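Local coordinates for protein poly-gamma-glutamate hydrolase (Bacillus phage phiNIT1, PDB 3A9L) that hydrolyses the gamma-glutamyl linkages of bacterial poly-gamma-glutamate as a zinc-dependent peptidase, at residues N15-G20 with N74-V79; G47-I52 with L63-G68. All blocks are in the same frame, centred on the assembly; numbering follows the deposited sequence.

How the interactions relate
The first helix, 10-16, leads into interaction 1, which takes up the end of that helix and the residues running to strand 23-29. Strand 34-42 follows, then helix 48-59 and strand 62-68; interaction 2 closes the short helix-to-strand loop, the second half of a beta-alpha-beta unit, by laying 47-52 on 63-68. Only after that does the chain reach 74-79 and return to 15-20, so the long loop of interaction 1 contains the whole of interaction 2. The two meet where strand 62-68 ends: Leu77 CD1 packs 3.6 Å from Gly68 CA. Interaction 2 is buried helix-on-sheet packing, whereas interaction 1 ties the first helix to the loop whose Val79 bonds the zinc ligand His40.

Interaction 1 (N15-G20 with N74-V79); sequences NAETVG and NSRLHV. With PO4 (phosphate ion), chain D.
The backbones of 15-20 and 74-79 stay well apart, their nearest CA atoms being those of Glu17 and Leu77 at 8.6 Å, so side chains alone bridge the gap. Glu17 is the first residue to leave helical geometry after helix 10-16, and its carboxylate meets the guanidinium of Arg76 as a salt bridge at the guanidinium edge, the two planes turned 29° from each other. Arg76 NH2 gives a hydrogen bond to Glu17 OE1 at 3.2 Å, fairly straight at 161°, on the syn side. Arg76 NE points to Glu17 OE2 at 2.9 Å, although that oxygen is less surely placed. With Arg76 CG set between its own backbone N and carbonyl carbon (chi1 80°), the chain then runs extended to NE and delivers the head group to the acid. Glu17 is folded at its CB-CG bond, and Leu77 CD2, 3.8 Å from Glu17 CG, sits over one face of the carboxylate. A short 3-10 turn, closed by Leu77 N to Asn74 O at 2.8 Å, carries both Arg76 and Leu77. Beyond it His78 faces another way: its NE2 gives a nearly straight 2.7 Å hydrogen bond to O4 of a phosphate, probably from the crystallisation liquor, while ND1 bonds Asp5 and the ring meets that of the zinc ligand His40. Val79 O bonds His40 NE2, a second-shell contact; the Leu77 side chain lies about 11 Å from the zinc ion. The NH2 bond should restrain the guanidinium; the salt bridge, with Leu77 against the acid, ties the C-terminal end of helix 10-16 to the turn.

Interaction 2 (G47-I52 with L63-G68); sequences GTTELI and LYLFQG
In the beta-alpha-beta unit formed by strand 34-42, helix 48-59 and strand 62-68, the first turn of the helix lies against the returning strand. The axes of 48-52 and 63-68 run nearly antiparallel (168°) and come within 9.7 Å. Ile52, Leu63 and Leu65 make the apolar part of the contact. Ile52 and Leu65 lie alongside each other, pointing opposite ways, which brings Ile52 CD1 to 3.5 Å from Leu65 CD2. The other branch of the isoleucine, CG2, which stands anti to the backbone N, leans on Leu63 CD1 at 3.9 Å. One turn back, Thr49 CG2 rests 3.9 Å from Leu65 CD1, so the two methyl groups of Leu65 serve different helix residues.

Thr49 also makes the polar link: OG1 donates to Gln67 OE1 at 2.6 Å, in the carbonyl plane and on a lone pair, the C=O...donor angle being 138°. Gly42 N bonds the same hydroxyl, and Gln67 NE2 is held by Asn24 on strand 23-29, which fixes which way round the amide lies. Buried polar atoms are thus satisfied in a chain of bonds running from strand 34-42 to strand 23-29. From the next strand of the sheet, Phe102 of 98-105 also touches Ile52. The arrangement is typical of a beta-alpha-beta crossover, the helix packed over two neighbouring parallel strands of a mixed sheet.

Interaction 1 (N15-G20 with N74-V79)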
# COMPACT_ATOMS: atom_id res chain seq x y z
N ASN A 15 -14.80 2.20 -12.99
CA ASN A 15 -15.80 3.14 -13.48
C ASN A 15 -17.16 2.93 -12.83
O ASN A 15 -17.88 3.89 -12.61
CB ASN A 15 -15.94 3.03 -15.02
CG ASN A 15 -15.00 3.97 -15.75
OD1 ASN A 15 -14.43 4.91 -15.16
ND2 ASN A 15 -14.82 3.73 -17.05
N ALA A 16 -17.48 1.69 -12.51
CA ALA A 16 -18.80 1.33 -12.01
C ALA A 16 -18.87 1.14 -10.49
O ALA A 16 -19.91 1.41 -9.88
CB ALA A 16 -19.27 0.09 -12.70
N GLU A 17 -17.78 0.66 -9.89
CA GLU A 17 -17.77 0.30 -8.46
C GLU A 17 -17.20 1.46 -7.68
O GLU A 17 -16.54 2.30 -8.27
CB GLU A 17 -16.93 -0.95 -8.24
CG GLU A 17 -17.43 -2.16 -9.04
CD GLU A 17 -18.74 -2.73 -8.49
OE1 GLU A 17 -19.16 -2.37 -7.35
OE2 GLU A 17 -19.32 -3.57 -9.19
N THR A 18 -17.47 1.52 -6.38
CA THR A 18 -17.00 2.62 -5.50
C THR A 18 -15.81 2.14 -4.67
O THR A 18 -15.89 1.16 -3.99
CB THR A 18 -18.18 3.10 -4.58
OG1 THR A 18 -19.09 3.85 -5.39
CG2 THR A 18 -17.75 3.96 -3.37
N VAL A 19 -14.67 2.84 -4.76
CA VAL A 19 -13.52 2.39 -3.99
C VAL A 19 -13.78 2.58 -2.50
O VAL A 19 -14.45 3.55 -2.09
CB VAL A 19 -12.24 3.05 -4.46
CG1 VAL A 19 -12.28 4.55 -4.21
CG2 VAL A 19 -11.02 2.40 -3.80
N GLY A 20 -13.30 1.63 -1.71
CA GLY A 20 -13.52 1.65 -0.27
C GLY A 20 -14.93 1.22 0.14
O GLY A 20 -15.23 1.19 1.35
N ASN A 74 -18.58 -10.86 -4.24
CA ASN A 74 -17.33 -10.25 -4.71
C ASN A 74 -16.88 -10.87 -6.04
O ASN A 74 -15.93 -10.39 -6.66
CB ASN A 74 -16.22 -10.39 -3.67
CG ASN A 74 -16.39 -9.41 -2.51
OD1 ASN A 74 -15.99 -8.25 -2.59
ND2 ASN A 74 -16.97 -9.90 -1.41
N SER A 75 -17.57 -11.93 -6.49
CA SER A 75 -17.19 -12.53 -7.76
C SER A 75 -17.36 -11.56 -8.92
O SER A 75 -16.72 -11.73 -9.96
CB SER A 75 -17.97 -13.81 -8.05
OG SER A 75 -19.34 -13.52 -8.01
N ARG A 76 -18.22 -10.57 -8.76
CA ARG A 76 -18.41 -9.53 -9.78
C ARG A 76 -17.19 -8.62 -9.89
O ARG A 76 -17.03 -7.89 -10.87
CB ARG A 76 -19.71 -8.72 -9.54
CG ARG A 76 -19.68 -7.64 -8.50
CD ARG A 76 -20.94 -6.75 -8.63
NE ARG A 76 -20.86 -5.56 -7.79
CZ ARG A 76 -21.43 -5.44 -6.58
NH1 ARG A 76 -22.13 -6.44 -6.05
NH2 ARG A 76 -21.31 -4.29 -5.90
N LEU A 77 -16.33 -8.67 -8.87
CA LEU A 77 -15.13 -7.86 -8.87
C LEU A 77 -13.95 -8.66 -9.48
O LEU A 77 -12.80 -8.19 -9.51
CB LEU A 77 -14.82 -7.43 -7.44
CG LEU A 77 -15.93 -6.70 -6.70
CD1 LEU A 77 -15.59 -6.65 -5.22
CD2 LEU A 77 -16.16 -5.29 -7.27
N HIS A 78 -14.27 -9.85 -9.99
CA HIS A 78 -13.26 -10.73 -10.57
C HIS A 78 -12.95 -10.34 -12.00
O HIS A 78 -13.83 -10.39 -12.87
CB HIS A 78 -13.69 -12.20 -10.47
CG HIS A 78 -12.70 -13.16 -11.06
ND1 HIS A 78 -12.74 -13.56 -12.38
CD2 HIS A 78 -11.65 -13.81 -10.50
CE1 HIS A 78 -11.76 -14.41 -12.62
NE2 HIS A 78 -11.08 -14.58 -11.49
N VAL A 79 -11.70 -9.93 -12.22
CA VAL A 79 -11.18 -9.76 -13.56
C VAL A 79 -10.03 -10.75 -13.74
O VAL A 79 -8.97 -10.67 -13.09
CB VAL A 79 -10.81 -8.28 -13.86
CG1 VAL A 79 -10.07 -8.13 -15.16
CG2 VAL A 79 -12.12 -7.42 -13.93
P PO4 D . -8.22 -16.41 -12.68
O1 PO4 D . -9.20 -16.22 -13.82
O2 PO4 D . -7.56 -17.78 -12.72
O3 PO4 D . -7.17 -15.36 -12.89
O4 PO4 D . -8.91 -16.23 -11.35

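Interaction 2 (G47-I52 with L63-G68)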
# COMPACT_ATOMS: atom_id res chain seq x y z
N GLY A 47 -8.85 -15.93 1.46
CA GLY A 47 -7.61 -16.47 2.00
C GLY A 47 -6.32 -15.99 1.35
O GLY A 47 -5.22 -16.17 1.91
N THR A 48 -6.42 -15.44 0.14
CA THR A 48 -5.26 -14.88 -0.55
C THR A 48 -4.64 -13.70 0.21
O THR A 48 -3.41 -13.57 0.30
CB THR A 48 -5.62 -14.42 -1.99
OG1 THR A 48 -6.86 -13.72 -1.94
CG2 THR A 48 -5.80 -15.63 -2.90
N THR A 49 -5.48 -12.81 0.73
CA THR A 49 -4.98 -11.68 1.52
C THR A 49 -4.11 -12.13 2.67
O THR A 49 -3.01 -11.61 2.84
CB THR A 49 -6.15 -10.85 2.11
OG1 THR A 49 -6.81 -10.15 1.05
CG2 THR A 49 -5.65 -9.82 3.13
N GLU A 50 -4.58 -13.13 3.42
CA GLU A 50 -3.94 -13.54 4.70
C GLU A 50 -2.67 -14.32 4.41
O GLU A 50 -1.67 -14.19 5.12
CB GLU A 50 -4.90 -14.36 5.56
CG GLU A 50 -6.14 -13.56 6.08
CD GLU A 50 -7.26 -13.31 5.07
OE1 GLU A 50 -7.46 -14.10 4.13
OE2 GLU A 50 -7.98 -12.28 5.22
N LEU A 51 -2.73 -15.15 3.37
CA LEU A 51 -1.54 -15.88 2.98
C LEU A 51 -0.49 -14.93 2.45
O LEU A 51 0.67 -15.12 2.72
CB LEU A 51 -1.85 -17.00 1.99
CG LEU A 51 -0.65 -17.73 1.37
CD1 LEU A 51 0.16 -18.50 2.46
CD2 LEU A 51 -1.06 -18.61 0.23
N ILE A 52 -0.89 -13.92 1.69
CA ILE A 52 0.10 -12.98 1.17
C ILE A 52 0.75 -12.18 2.31
O ILE A 52 1.96 -11.93 2.29
CB ILE A 52 -0.48 -12.07 0.09
CG1 ILE A 52 -0.50 -12.84 -1.24
CG2 ILE A 52 0.32 -10.77 -0.01
CD1 ILE A 52 -1.49 -12.34 -2.21
N LEU A 63 4.36 -6.37 -1.69
CA LEU A 63 2.98 -6.83 -1.60
C LEU A 63 2.11 -5.97 -2.50
O LEU A 63 2.32 -4.75 -2.61
CB LEU A 63 2.48 -6.71 -0.14
CG LEU A 63 1.01 -6.85 0.28
CD1 LEU A 63 0.87 -7.32 1.74
CD2 LEU A 63 0.18 -5.58 0.03
N TYR A 64 1.13 -6.60 -3.15
CA TYR A 64 0.06 -5.86 -3.82
C TYR A 64 -1.17 -6.70 -3.67
O TYR A 64 -1.08 -7.91 -3.88
CB TYR A 64 0.35 -5.70 -5.30
CG TYR A 64 -0.85 -5.17 -6.07
CD1 TYR A 64 -1.83 -6.05 -6.56
CD2 TYR A 64 -1.00 -3.82 -6.30
CE1 TYR A 64 -2.90 -5.59 -7.25
CE2 TYR A 64 -2.07 -3.35 -7.01
CZ TYR A 64 -3.02 -4.23 -7.47
OH TYR A 64 -4.10 -3.78 -8.14
N LEU A 65 -2.31 -6.08 -3.34
CA LEU A 65 -3.61 -6.78 -3.22
C LEU A 65 -4.75 -5.95 -3.76
O LEU A 65 -5.01 -4.85 -3.28
CB LEU A 65 -3.93 -7.02 -1.75
CG LEU A 65 -3.05 -7.84 -0.85
CD1 LEU A 65 -3.60 -7.70 0.53
CD2 LEU A 65 -3.04 -9.32 -1.30
N PHE A 66 -5.45 -6.47 -4.76
CA PHE A 66 -6.72 -5.85 -5.20
C PHE A 66 -7.79 -6.64 -4.51
O PHE A 66 -7.95 -7.84 -4.78
CB PHE A 66 -6.89 -5.93 -6.74
CG PHE A 66 -8.12 -5.22 -7.25
CD1 PHE A 66 -9.34 -5.92 -7.36
CD2 PHE A 66 -8.08 -3.89 -7.66
CE1 PHE A 66 -10.50 -5.29 -7.81
CE2 PHE A 66 -9.23 -3.26 -8.13
CZ PHE A 66 -10.44 -3.96 -8.20
N GLN A 67 -8.48 -5.99 -3.57
CA GLN A 67 -9.32 -6.71 -2.59
C GLN A 67 -10.80 -6.42 -2.77
O GLN A 67 -11.18 -5.25 -2.83
CB GLN A 67 -8.95 -6.27 -1.15
CG GLN A 67 -7.56 -6.68 -0.64
CD GLN A 67 -7.48 -6.66 0.89
OE1 GLN A 67 -7.39 -7.70 1.52
NE2 GLN A 67 -7.60 -5.49 1.48
N GLY A 68 -11.63 -7.48 -2.85
CA GLY A 68 -13.08 -7.35 -2.67
C GLY A 68 -13.47 -7.12 -1.21
O GLY A 68 -12.92 -7.76 -0.31